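Local coordinates for maquette-3 (Escherichia coli, PDB 6Z0C), which is a computationally designed four-helix bundle, probably made to test how charged networks can be buried in, and stabilise, an artificial protein, at residues Q19-I24 with Q80-L85; Q11-E16 with Q180-K185; R43-K48 with S56-Q61; E144-G149 with D153-L158. All blocks are in the same frame, centred on the assembly; numbering follows the deposited sequence.

Interaction 1 of 4, residues Q19-I24 with Q80-L85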
loop_
_atom_site.group_PDB
_atom_site.type_symbol
_atom_site.label_atom_id
_atom_site.label_comp_id
_atom_site.label_asym_id
_atom_site.label_seq_id
_atom_site.Cartn_x
_atom_site.Cartn_y
_atom_site.Cartn_z
ATOM N N GLN A 19 -7.802 -5.257 9.666
ATOM C CA GLN A 19 -7.050 -6.491 9.309
ATOM C C GLN A 19 -6.307 -6.270 7.985
ATOM O O GLN A 19 -5.152 -6.711 7.881
ATOM C CB GLN A 19 -7.980 -7.703 9.237
ATOM C CG GLN A 19 -8.456 -8.173 10.605
ATOM C CD GLN A 19 -9.146 -9.514 10.561
ATOM O OE1 GLN A 19 -8.883 -10.344 9.692
ATOM N NE2 GLN A 19 -10.034 -9.742 11.517
ATOM N N LEU A 20 -6.931 -5.595 7.015
ATOM C CA LEU A 20 -6.314 -5.341 5.688
ATOM C C LEU A 20 -5.086 -4.439 5.859
ATOM O O LEU A 20 -4.050 -4.738 5.248
ATOM C CB LEU A 20 -7.346 -4.715 4.746
ATOM C CG LEU A 20 -6.848 -4.396 3.340
ATOM C CD1 LEU A 20 -6.243 -5.626 2.679
ATOM C CD2 LEU A 20 -7.981 -3.834 2.491
ATOM N N LEU A 21 -5.179 -3.390 6.677
ATOM C CA LEU A 21 -4.043 -2.456 6.899
ATOM C C LEU A 21 -2.899 -3.201 7.601
ATOM O O LEU A 21 -1.729 -2.917 7.276
ATOM C CB LEU A 21 -4.516 -1.238 7.695
ATOM C CG LEU A 21 -5.339 -0.222 6.903
ATOM C CD1 LEU A 21 -5.956 0.814 7.830
ATOM C CD2 LEU A 21 -4.499 0.458 5.830
ATOM N N GLN A 22 -3.216 -4.148 8.488
ATOM C CA GLN A 22 -2.201 -5.011 9.153
ATOM C C GLN A 22 -1.520 -5.879 8.086
ATOM O O GLN A 22 -0.277 -5.964 8.100
ATOM C CB GLN A 22 -2.839 -5.851 10.259
ATOM C CG GLN A 22 -3.244 -5.037 11.480
ATOM C CD GLN A 22 -3.965 -5.861 12.520
ATOM O OE1 GLN A 22 -3.842 -7.083 12.573
ATOM N NE2 GLN A 22 -4.730 -5.189 13.367
ATOM N N GLU A 23 -2.305 -6.483 7.189
ATOM C CA GLU A 23 -1.800 -7.315 6.062
ATOM C C GLU A 23 -0.894 -6.460 5.167
ATOM O O GLU A 23 0.176 -6.946 4.767
ATOM C CB GLU A 23 -2.968 -7.911 5.274
ATOM C CG GLU A 23 -2.536 -8.861 4.174
ATOM C CD GLU A 23 -3.671 -9.590 3.476
ATOM O OE1 GLU A 23 -4.848 -9.225 3.710
ATOM O OE2 GLU A 23 -3.377 -10.518 2.696
ATOM N N ILE A 24 -1.308 -5.228 4.864
ATOM C CA ILE A 24 -0.509 -4.251 4.068
ATOM C C ILE A 24 0.821 -3.969 4.789
ATOM O O ILE A 24 1.871 -4.023 4.129
ATOM C CB ILE A 24 -1.325 -2.972 3.798
ATOM C CG1 ILE A 24 -2.366 -3.219 2.701
ATOM C CG2 ILE A 24 -0.410 -1.803 3.474
ATOM C CD1 ILE A 24 -3.377 -2.111 2.537
ATOM N N GLN A 80 -0.036 3.532 8.653
ATOM C CA GLN A 80 -0.230 3.874 10.089
ATOM C C GLN A 80 -1.243 5.020 10.214
ATOM O O GLN A 80 -2.155 4.907 11.049
ATOM C CB GLN A 80 1.110 4.248 10.724
ATOM C CG GLN A 80 1.035 4.467 12.227
ATOM C CD GLN A 80 2.396 4.742 12.816
ATOM O OE1 GLN A 80 3.374 4.059 12.515
ATOM N NE2 GLN A 80 2.469 5.758 13.661
ATOM N N GLU A 81 -1.085 6.077 9.412
ATOM C CA GLU A 81 -1.979 7.269 9.401
ATOM C C GLU A 81 -3.407 6.828 9.039
ATOM O O GLU A 81 -4.359 7.304 9.681
ATOM C CB GLU A 81 -1.423 8.311 8.429
ATOM C CG GLU A 81 -2.189 9.620 8.411
ATOM C CD GLU A 81 -1.642 10.648 7.434
ATOM O OE1 GLU A 81 -0.448 10.552 7.077
ATOM O OE2 GLU A 81 -2.413 11.539 7.027
ATOM N N ALA A 82 -3.550 5.931 8.060
ATOM C CA ALA A 82 -4.847 5.337 7.657
ATOM C C ALA A 82 -5.468 4.596 8.848
ATOM O O ALA A 82 -6.679 4.721 9.046
ATOM C CB ALA A 82 -4.660 4.426 6.469
ATOM N N GLN A 83 -4.664 3.853 9.615
ATOM C CA GLN A 83 -5.152 3.056 10.775
ATOM C C GLN A 83 -5.710 4.015 11.836
ATOM O O GLN A 83 -6.782 3.712 12.397
ATOM C CB GLN A 83 -4.044 2.143 11.310
ATOM C CG GLN A 83 -4.568 0.833 11.890
ATOM C CD GLN A 83 -3.785 -0.384 11.451
ATOM O OE1 GLN A 83 -4.359 -1.390 11.030
ATOM N NE2 GLN A 83 -2.465 -0.305 11.553
ATOM N N GLN A 84 -5.027 5.142 12.068
ATOM C CA GLN A 84 -5.436 6.196 13.039
ATOM C C GLN A 84 -6.747 6.841 12.568
ATOM O O GLN A 84 -7.666 6.982 13.397
ATOM C CB GLN A 84 -4.312 7.221 13.213
ATOM C CG GLN A 84 -3.124 6.672 13.995
ATOM C CD GLN A 84 -1.857 7.478 13.826
ATOM O OE1 GLN A 84 -1.816 8.477 13.108
ATOM N NE2 GLN A 84 -0.800 7.040 14.493
ATOM N N LEU A 85 -6.842 7.204 11.285
ATOM C CA LEU A 85 -8.072 7.800 10.689
ATOM C C LEU A 85 -9.225 6.791 10.753
ATOM O O LEU A 85 -10.365 7.218 11.002
ATOM C CB LEU A 85 -7.794 8.223 9.245
ATOM C CG LEU A 85 -6.836 9.400 9.074
ATOM C CD1 LEU A 85 -6.451 9.562 7.612
ATOM C CD2 LEU A 85 -7.441 10.691 9.610
#
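L21 of helix 4-48 reaches across to A82 and Q83 of helix 52-99, joining two antiparallel helices of the four-helix bundle. The axes of the short segments approach to 10.1 Å, with 169° between their N-to-C directions. At its base, L21 CB lies against the carboxamide end of Q83, 3.9 Å from Q83 CD. The next atom, CG, stands anti to the carbonyl carbon of L21 (chi1 -75°), which sets the methyl fork against the backbone of helix 52-99. There L21 CD1 lies 3.8 Å from both Q83 N and Q83 CA. The small A82 side chain is consistent with this close approach to the main chain.

Q83 bends at its second torsion, and its amide also comes beside CG of Q22. The extended Q22 chain crosses it at about a right angle; the two amide planes are 60° apart and therefore not stacked. L21 and A82 are buried and Q22 is exposed, so the contact runs from the core to the surface. L85 packs on I118 and L121 of helix 105-144. The tips of L21 share one partner: A82 CB is 4.0 Å from L21 CD2 and 4.1 Å from L21 CD1.

Interaction 2 of 4, residues Q11-E16 with Q180-K185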
loop_
_atom_site.group_PDB
_atom_site.type_symbol
_atom_site.label_atom_id
_atom_site.label_comp_id
_atom_site.label_asym_id
_atom_site.label_seq_id
_atom_site.Cartn_x
_atom_site.Cartn_y
_atom_site.Cartn_z
ATOM N N GLN A 11 -19.336 -2.310 11.842
ATOM C CA GLN A 11 -18.254 -2.848 12.711
ATOM C C GLN A 11 -17.458 -3.908 11.940
ATOM O O GLN A 11 -16.224 -3.894 12.055
ATOM C CB GLN A 11 -18.844 -3.389 14.014
ATOM C CG GLN A 11 -19.352 -2.290 14.937
ATOM C CD GLN A 11 -18.223 -1.458 15.492
ATOM O OE1 GLN A 11 -17.906 -0.385 14.985
ATOM N NE2 GLN A 11 -17.584 -1.970 16.529
ATOM N N GLN A 12 -18.137 -4.764 11.166
ATOM C CA GLN A 12 -17.504 -5.819 10.328
ATOM C C GLN A 12 -16.564 -5.167 9.303
ATOM O O GLN A 12 -15.441 -5.680 9.127
ATOM C CB GLN A 12 -18.567 -6.686 9.646
ATOM C CG GLN A 12 -19.086 -7.814 10.526
ATOM C CD GLN A 12 -18.162 -9.009 10.563
ATOM O OE1 GLN A 12 -17.679 -9.409 11.619
ATOM N NE2 GLN A 12 -17.915 -9.596 9.403
ATOM N N LEU A 13 -16.995 -4.072 8.670
ATOM C CA LEU A 13 -16.195 -3.336 7.652
ATOM C C LEU A 13 -14.979 -2.697 8.326
ATOM O O LEU A 13 -13.896 -2.765 7.740
ATOM C CB LEU A 13 -17.053 -2.272 6.961
ATOM C CG LEU A 13 -18.144 -2.794 6.029
ATOM C CD1 LEU A 13 -18.999 -1.643 5.530
ATOM C CD2 LEU A 13 -17.557 -3.575 4.862
ATOM N N ILE A 14 -15.151 -2.094 9.508
ATOM C CA ILE A 14 -14.024 -1.480 10.271
ATOM C C ILE A 14 -12.994 -2.580 10.555
ATOM O O ILE A 14 -11.792 -2.339 10.317
ATOM C CB ILE A 14 -14.510 -0.792 11.566
ATOM C CG1 ILE A 14 -15.430 0.400 11.280
ATOM C CG2 ILE A 14 -13.329 -0.395 12.443
ATOM C CD1 ILE A 14 -14.744 1.589 10.648
ATOM N N GLN A 15 -13.449 -3.747 11.025
ATOM C CA GLN A 15 -12.562 -4.872 11.430
ATOM C C GLN A 15 -11.824 -5.401 10.194
ATOM O O GLN A 15 -10.598 -5.591 10.278
ATOM C CB GLN A 15 -13.357 -5.980 12.122
ATOM C CG GLN A 15 -12.499 -7.143 12.612
ATOM C CD GLN A 15 -11.432 -6.739 13.604
ATOM O OE1 GLN A 15 -10.439 -6.099 13.259
ATOM N NE2 GLN A 15 -11.614 -7.140 14.851
ATOM N N GLU A 16 -12.551 -5.622 9.094
ATOM C CA GLU A 16 -11.999 -6.098 7.798
ATOM C C GLU A 16 -10.899 -5.134 7.330
ATOM O O GLU A 16 -9.816 -5.612 6.942
ATOM C CB GLU A 16 -13.120 -6.232 6.766
ATOM C CG GLU A 16 -12.711 -7.005 5.530
ATOM C CD GLU A 16 -13.806 -7.181 4.489
ATOM O OE1 GLU A 16 -13.460 -7.474 3.334
ATOM O OE2 GLU A 16 -14.997 -7.026 4.833
ATOM N N GLN A 180 -9.638 0.469 -1.109
ATOM C CA GLN A 180 -10.470 1.508 -1.775
ATOM C C GLN A 180 -11.913 0.996 -1.907
ATOM O O GLN A 180 -12.829 1.822 -1.766
ATOM C CB GLN A 180 -9.824 1.948 -3.090
ATOM C CG GLN A 180 -8.564 2.772 -2.862
ATOM C CD GLN A 180 -7.877 3.181 -4.140
ATOM O OE1 GLN A 180 -8.359 4.038 -4.875
ATOM N NE2 GLN A 180 -6.729 2.580 -4.407
ATOM N N GLN A 181 -12.114 -0.314 -2.100
ATOM C CA GLN A 181 -13.459 -0.955 -2.060
ATOM C C GLN A 181 -14.086 -0.771 -0.675
ATOM O O GLN A 181 -15.280 -0.452 -0.605
ATOM C CB GLN A 181 -13.404 -2.460 -2.321
ATOM C CG GLN A 181 -13.396 -2.845 -3.786
ATOM C CD GLN A 181 -13.282 -4.342 -3.937
ATOM O OE1 GLN A 181 -12.189 -4.882 -4.077
ATOM N NE2 GLN A 181 -14.410 -5.029 -3.871
ATOM N N LEU A 182 -13.315 -1.020 0.384
ATOM C CA LEU A 182 -13.819 -0.949 1.779
ATOM C C LEU A 182 -14.210 0.496 2.109
ATOM O O LEU A 182 -15.208 0.669 2.827
ATOM C CB LEU A 182 -12.761 -1.479 2.749
ATOM C CG LEU A 182 -12.563 -2.995 2.739
ATOM C CD1 LEU A 182 -11.509 -3.403 3.758
ATOM C CD2 LEU A 182 -13.870 -3.724 3.013
ATOM N N VAL A 183 -13.465 1.486 1.606
ATOM C CA VAL A 183 -13.793 2.931 1.807
ATOM C C VAL A 183 -15.190 3.189 1.232
ATOM O O VAL A 183 -15.993 3.842 1.910
ATOM C CB VAL A 183 -12.750 3.870 1.174
ATOM C CG1 VAL A 183 -13.276 5.299 1.063
ATOM C CG2 VAL A 183 -11.439 3.847 1.939
ATOM N N GLN A 184 -15.464 2.701 0.021
ATOM C CA GLN A 184 -16.776 2.890 -0.655
ATOM C C GLN A 184 -17.880 2.192 0.150
ATOM O O GLN A 184 -18.942 2.812 0.337
ATOM C CB GLN A 184 -16.715 2.389 -2.098
ATOM C CG GLN A 184 -15.817 3.231 -2.990
ATOM C CD GLN A 184 -16.156 4.701 -2.938
ATOM O OE1 GLN A 184 -17.320 5.091 -2.895
ATOM N NE2 GLN A 184 -15.130 5.535 -2.929
ATOM N N LYS A 185 -17.644 0.959 0.613
ATOM C CA LYS A 185 -18.622 0.202 1.442
ATOM C C LYS A 185 -18.894 0.964 2.745
ATOM O O LYS A 185 -20.069 1.041 3.143
ATOM C CB LYS A 185 -18.120 -1.210 1.748
ATOM C CG LYS A 185 -18.026 -2.128 0.540
ATOM C CD LYS A 185 -17.722 -3.564 0.912
ATOM C CE LYS A 185 -17.708 -4.496 -0.280
ATOM N NZ LYS A 185 -19.025 -4.543 -0.957
#
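L13 and E16 of helix 4-48 each set a side chain nearly at right angles across one from helix 152-194: L13 crosses K185, and E16 crosses L182. The short segments run antiparallel at 161°, as a helix pair of the four-helix bundle, with their axes 10.2 Å apart. L13 meets the stem of K185 with both methyls, CD1 3.9 Å from K185 CB and CD2 4.0 Å from K185 CD. L13 CD1 also lies over the main chain, 3.7 Å from K185 O, and L13 CD2 reaches L182 CD2 at 4.1 Å. In the second crossing, E16 CG is anti to the backbone N (chi1 -167°) and the extended chain lays its carboxylate along the leucine tip. L182 CD2 lies 3.8 Å from E16 CD and almost equally far from the two oxygens, so the methyl meets the whole group rather than one oxygen. E16 and K185 make no salt bridge here: K185 NZ is 7.5 Å from E16 OE2.

With an alanine in place of L13, the stem of K185 and the tip of L182 would probably lose their shared apolar partner, opening a gap between the helices.

Behind this interface L182 also packs on F17 and L20, while I14 faces L86 and Q90 of helix 52-99. V183 turns to I118 and L122 of helix 105-144, so all four helices meet around the contact.

Interaction 3 of 4, residues R43-K48 with S56-Q61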
loop_
_atom_site.group_PDB
_atom_site.type_symbol
_atom_site.label_atom_id
_atom_site.label_comp_id
_atom_site.label_asym_id
_atom_site.label_seq_id
_atom_site.Cartn_x
_atom_site.Cartn_y
_atom_site.Cartn_z
ATOM N N ARG A 43 25.092 -4.637 -5.114
ATOM C CA ARG A 43 26.417 -4.094 -4.716
ATOM C C ARG A 43 27.498 -5.146 -4.999
ATOM O O ARG A 43 28.523 -4.786 -5.599
ATOM C CB ARG A 43 26.412 -3.663 -3.246
ATOM C CG ARG A 43 27.730 -3.069 -2.768
ATOM C CD ARG A 43 28.145 -1.854 -3.576
ATOM N NE ARG A 43 29.454 -1.343 -3.197
ATOM C CZ ARG A 43 29.682 -0.346 -2.348
ATOM N NH1 ARG A 43 28.680 0.278 -1.748
ATOM N NH2 ARG A 43 30.928 0.020 -2.097
ATOM N N GLU A 44 27.270 -6.399 -4.598
ATOM C CA GLU A 44 28.224 -7.520 -4.813
ATOM C C GLU A 44 28.447 -7.714 -6.318
ATOM O O GLU A 44 29.620 -7.772 -6.730
ATOM C CB GLU A 44 27.720 -8.803 -4.153
ATOM C CG GLU A 44 28.631 -9.997 -4.395
ATOM C CD GLU A 44 28.535 -11.119 -3.374
ATOM O OE1 GLU A 44 27.732 -11.000 -2.428
ATOM O OE2 GLU A 44 29.274 -12.110 -3.526
ATOM N N ALA A 45 27.371 -7.804 -7.106
ATOM C CA ALA A 45 27.429 -7.982 -8.579
ATOM C C ALA A 45 28.201 -6.812 -9.207
ATOM O O ALA A 45 29.037 -7.062 -10.087
ATOM C CB ALA A 45 26.039 -8.105 -9.151
ATOM N N SER A 46 27.932 -5.585 -8.758
ATOM C CA SER A 46 28.600 -4.339 -9.220
ATOM C C SER A 46 30.110 -4.403 -8.947
ATOM O O SER A 46 30.893 -4.043 -9.849
ATOM C CB SER A 46 27.985 -3.135 -8.570
ATOM O OG SER A 46 28.567 -1.951 -9.088
ATOM N N GLU A 47 30.504 -4.837 -7.746
ATOM C CA GLU A 47 31.929 -4.940 -7.323
ATOM C C GLU A 47 32.655 -5.959 -8.213
ATOM O O GLU A 47 33.821 -5.707 -8.558
ATOM C CB GLU A 47 32.038 -5.339 -5.849
ATOM C CG GLU A 47 31.540 -4.284 -4.876
ATOM C CD GLU A 47 32.345 -2.996 -4.822
ATOM O OE1 GLU A 47 31.767 -1.965 -4.434
ATOM O OE2 GLU A 47 33.540 -3.025 -5.165
ATOM N N LYS A 48 31.981 -7.054 -8.582
ATOM C CA LYS A 48 32.564 -8.205 -9.331
ATOM C C LYS A 48 32.615 -7.933 -10.842
ATOM O O LYS A 48 33.484 -8.526 -11.509
ATOM C CB LYS A 48 31.728 -9.468 -9.102
ATOM C CG LYS A 48 31.929 -10.163 -7.765
ATOM C CD LYS A 48 30.835 -11.163 -7.462
ATOM C CE LYS A 48 31.364 -12.550 -7.172
ATOM N NZ LYS A 48 30.261 -13.518 -6.964
ATOM N N SER A 56 28.212 -0.285 -15.125
ATOM C CA SER A 56 27.446 0.972 -15.317
ATOM C C SER A 56 25.959 0.746 -15.005
ATOM O O SER A 56 25.392 1.546 -14.236
ATOM C CB SER A 56 27.634 1.509 -16.709
ATOM O OG SER A 56 26.787 2.627 -16.927
ATOM N N VAL A 57 25.354 -0.293 -15.589
ATOM C CA VAL A 57 23.908 -0.630 -15.416
ATOM C C VAL A 57 23.639 -0.920 -13.934
ATOM O O VAL A 57 22.674 -0.348 -13.376
ATOM C CB VAL A 57 23.492 -1.816 -16.307
ATOM C CG1 VAL A 57 22.187 -2.450 -15.845
ATOM C CG2 VAL A 57 23.403 -1.411 -17.772
ATOM N N LEU A 58 24.457 -1.780 -13.324
ATOM C CA LEU A 58 24.279 -2.231 -11.918
ATOM C C LEU A 58 24.445 -1.044 -10.960
ATOM O O LEU A 58 23.617 -0.921 -10.036
ATOM C CB LEU A 58 25.287 -3.342 -11.611
ATOM C CG LEU A 58 25.109 -4.634 -12.410
ATOM C CD1 LEU A 58 26.277 -5.580 -12.171
ATOM C CD2 LEU A 58 23.791 -5.313 -12.072
ATOM N N GLN A 59 25.466 -0.206 -11.169
ATOM C CA GLN A 59 25.773 0.948 -10.277
ATOM C C GLN A 59 24.629 1.970 -10.327
ATOM O O GLN A 59 24.238 2.462 -9.257
ATOM C CB GLN A 59 27.115 1.596 -10.629
ATOM C CG GLN A 59 28.246 1.132 -9.723
ATOM C CD GLN A 59 29.608 1.620 -10.147
ATOM O OE1 GLN A 59 29.769 2.269 -11.177
ATOM N NE2 GLN A 59 30.612 1.302 -9.344
ATOM N N LYS A 60 24.097 2.290 -11.505
ATOM C CA LYS A 60 23.055 3.350 -11.602
ATOM C C LYS A 60 21.753 2.810 -10.988
ATOM O O LYS A 60 21.045 3.607 -10.348
ATOM C CB LYS A 60 22.958 3.929 -13.020
ATOM C CG LYS A 60 22.321 3.066 -14.096
ATOM C CD LYS A 60 22.072 3.842 -15.385
ATOM C CE LYS A 60 22.422 3.078 -16.646
ATOM N NZ LYS A 60 21.467 1.977 -16.911
ATOM N N GLN A 61 21.484 1.501 -11.078
ATOM C CA GLN A 61 20.287 0.882 -10.441
ATOM C C GLN A 61 20.441 0.892 -8.914
ATOM O O GLN A 61 19.421 1.057 -8.220
ATOM C CB GLN A 61 20.052 -0.541 -10.950
ATOM C CG GLN A 61 18.886 -1.247 -10.267
ATOM C CD GLN A 61 17.566 -0.533 -10.439
ATOM O OE1 GLN A 61 17.382 0.274 -11.350
ATOM N NE2 GLN A 61 16.630 -0.831 -9.552
#
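The helical hairpin formed by helices 4-48 and 52-99 closes where A45 and S46 meet L58 and Q59. The axes of the short segments come within 8.9 Å and the N-to-C directions are 146° apart, a splayed antiparallel pair. The small side chains of A45 and S46 are consistent with so close an approach: the CA atoms of S46 and L58 are 5.5 Å apart. L58 CD1 lies against the main chain of A45, 3.7 Å from A45 C, and touches the alanine methyl, with A45 CB 3.9 Å from L58 CD1. Lower on the same side chain, L58 CB faces S46 CB at 4.1 Å.

Within the four-helix bundle this is the end where the chain turns back from helix 4-48 into helix 52-99, and L58 is held from behind by L155 and L158 of helix 152-194, while V57 rests on F139 of helix 105-144. The serine hydroxyl stands anti to its own backbone N (chi1 -176°), which aims it at the stem of Q59. S46 OG approaches Q59 CG to 3.2 Å, a tight contact with a methylene, whereas Q59 NE2 is 3.9 Å from S46 OG.

Along the outer face of helix 4-48, R43 and E47, one turn apart, form a salt bridge. R43 NE donates to E47 OE1 at 2.7 Å with an N-H...O angle of 160°, the oxygen lying close to the guanidinium plane and offering its anti lone pair; R43 NH2 adds a weak bond to the same oxygen.

Interaction 4 of 4, residues E144-G149 with D153-L158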
loop_
_atom_site.group_PDB
_atom_site.type_symbol
_atom_site.label_atom_id
_atom_site.label_comp_id
_atom_site.label_asym_id
_atom_site.label_seq_id
_atom_site.Cartn_x
_atom_site.Cartn_y
_atom_site.Cartn_z
ATOM N N GLU A 144 17.865 -8.141 -18.280
ATOM C CA GLU A 144 17.763 -9.250 -19.270
ATOM C C GLU A 144 18.833 -9.113 -20.364
ATOM O O GLU A 144 19.282 -10.159 -20.862
ATOM C CB GLU A 144 16.367 -9.284 -19.889
ATOM C CG GLU A 144 15.342 -9.957 -19.001
ATOM C CD GLU A 144 13.928 -9.920 -19.547
ATOM O OE1 GLU A 144 13.289 -10.983 -19.591
ATOM O OE2 GLU A 144 13.464 -8.826 -19.916
ATOM N N THR A 145 19.215 -7.888 -20.742
ATOM C CA THR A 145 20.134 -7.626 -21.885
ATOM C C THR A 145 21.586 -7.932 -21.493
ATOM O O THR A 145 22.406 -8.072 -22.418
ATOM C CB THR A 145 20.022 -6.191 -22.421
ATOM O OG1 THR A 145 20.522 -5.281 -21.440
ATOM C CG2 THR A 145 18.609 -5.810 -22.802
ATOM N N ILE A 146 21.896 -8.029 -20.194
ATOM C CA ILE A 146 23.291 -8.221 -19.691
ATOM C C ILE A 146 23.440 -9.582 -18.991
ATOM O O ILE A 146 24.497 -9.792 -18.364
ATOM C CB ILE A 146 23.714 -7.051 -18.778
ATOM C CG1 ILE A 146 22.823 -6.920 -17.540
ATOM C CG2 ILE A 146 23.773 -5.757 -19.574
ATOM C CD1 ILE A 146 23.458 -6.137 -16.416
ATOM N N LEU A 147 22.455 -10.479 -19.109
ATOM C CA LEU A 147 22.548 -11.872 -18.586
ATOM C C LEU A 147 23.628 -12.638 -19.361
ATOM O O LEU A 147 23.951 -12.228 -20.495
ATOM C CB LEU A 147 21.196 -12.579 -18.728
ATOM C CG LEU A 147 20.043 -12.007 -17.907
ATOM C CD1 LEU A 147 18.767 -12.787 -18.185
ATOM C CD2 LEU A 147 20.361 -12.012 -16.418
ATOM N N GLY A 148 24.151 -13.716 -18.768
ATOM C CA GLY A 148 25.178 -14.587 -19.374
ATOM C C GLY A 148 26.560 -13.962 -19.302
ATOM O O GLY A 148 26.712 -12.945 -18.591
ATOM N N GLY A 149 27.531 -14.549 -20.011
ATOM C CA GLY A 149 28.948 -14.132 -20.006
ATOM C C GLY A 149 29.497 -14.038 -18.593
ATOM O O GLY A 149 29.097 -14.866 -17.745
ATOM N N ASP A 153 25.975 -15.904 -13.395
ATOM C CA ASP A 153 25.343 -16.614 -12.249
ATOM C C ASP A 153 24.666 -15.607 -11.311
ATOM O O ASP A 153 23.462 -15.789 -11.034
ATOM C CB ASP A 153 26.359 -17.479 -11.498
ATOM C CG ASP A 153 26.673 -18.796 -12.189
ATOM O OD1 ASP A 153 26.075 -19.063 -13.254
ATOM O OD2 ASP A 153 27.512 -19.548 -11.653
ATOM N N GLU A 154 25.400 -14.597 -10.833
ATOM C CA GLU A 154 24.872 -13.607 -9.852
ATOM C C GLU A 154 23.774 -12.768 -10.522
ATOM O O GLU A 154 22.794 -12.424 -9.836
ATOM C CB GLU A 154 25.983 -12.740 -9.249
ATOM C CG GLU A 154 26.798 -11.936 -10.251
ATOM C CD GLU A 154 28.180 -12.491 -10.561
ATOM O OE1 GLU A 154 28.310 -13.726 -10.698
ATOM O OE2 GLU A 154 29.125 -11.683 -10.667
ATOM N N LEU A 155 23.902 -12.469 -11.815
ATOM C CA LEU A 155 22.896 -11.643 -12.537
ATOM C C LEU A 155 21.596 -12.446 -12.682
ATOM O O LEU A 155 20.518 -11.843 -12.526
ATOM C CB LEU A 155 23.467 -11.182 -13.883
ATOM C CG LEU A 155 24.665 -10.236 -13.784
ATOM C CD1 LEU A 155 25.221 -9.901 -15.157
ATOM C CD2 LEU A 155 24.304 -8.960 -13.040
ATOM N N ARG A 156 21.687 -13.760 -12.916
ATOM C CA ARG A 156 20.504 -14.658 -13.013
ATOM C C ARG A 156 19.819 -14.736 -11.641
ATOM O O ARG A 156 18.578 -14.700 -11.607
ATOM C CB ARG A 156 20.897 -16.046 -13.536
ATOM C CG ARG A 156 19.848 -16.685 -14.437
ATOM C CD ARG A 156 20.369 -17.903 -15.181
ATOM N NE ARG A 156 20.063 -19.148 -14.488
ATOM C CZ ARG A 156 19.024 -19.945 -14.746
ATOM N NH1 ARG A 156 18.158 -19.646 -15.703
ATOM N NH2 ARG A 156 18.858 -21.051 -14.041
ATOM N N GLU A 157 20.592 -14.821 -10.553
ATOM C CA GLU A 157 20.057 -14.820 -9.161
ATOM C C GLU A 157 19.376 -13.476 -8.873
ATOM O O GLU A 157 18.305 -13.476 -8.240
ATOM C CB GLU A 157 21.166 -15.105 -8.144
ATOM C CG GLU A 157 21.540 -16.573 -8.064
ATOM C CD GLU A 157 20.362 -17.498 -7.812
ATOM O OE1 GLU A 157 19.930 -18.176 -8.768
ATOM O OE2 GLU A 157 19.870 -17.527 -6.665
ATOM N N LEU A 158 19.981 -12.376 -9.322
ATOM C CA LEU A 158 19.444 -10.999 -9.160
ATOM C C LEU A 158 18.096 -10.900 -9.887
ATOM O O LEU A 158 17.148 -10.333 -9.314
ATOM C CB LEU A 158 20.475 -10.016 -9.721
ATOM C CG LEU A 158 20.143 -8.534 -9.590
ATOM C CD1 LEU A 158 20.011 -8.124 -8.128
ATOM C CD2 LEU A 158 21.202 -7.699 -10.290
#
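L155, near the start of helix 152-194, pushes its side chain toward the loop that joins it to helix 105-144 in the four-helix bundle, where I146 and L147 receive it. One of its methyls lies beside a carbonyl: L155 CD1 is 3.3 Å from I146 O. The same methyl faces the isoleucine tip more loosely, with I146 CD1 4.3 Å from L155 CD1. L147 comes in lower down. Its CG, anti to the carbonyl carbon (chi1 -65°), brings CD2 onto the helix backbone, 3.9 Å from L155 O and 4.1 Å from R156 N.

The next shell bears on these groups. I146 O accepts a hydrogen bond from K54 NZ of helix 52-99. I146 also packs on V57, and L155 packs on L58, both from helix 52-99. T145 OG1 bonds to L142 O, three residues back. After L147 the chain passes through G148 and G149 on its way into helix 152-194.

Between the two segments the contact consists of methyls against methyls, methylene and backbone, without hydrogen bonds, so the fit there is one of apolar packing. The I146 carbonyl has its polar partner in K54, whose charge would probably polarise it.

In the fold
The four contacts fall into two groups on one elongated bundle. Interactions 1 and 2 share helix 4-48 and have centres about 12 Å apart; L20 CD2 meets L182 CD1 at 3.8 Å between them. Interactions 3 and 4, also about 12 Å apart between centres, meet through L58 CD2 and L155 CD2 at 3.8 Å, while K48 lies against E154. Interactions 2 and 3 are about 44 Å apart between centres, on opposite sides of the chain's centre. Helix 52-99 runs from interaction 3 past interaction 1 toward the potassium site of G101, G103 and Q200, at the other end of the bundle from interactions 3 and 4.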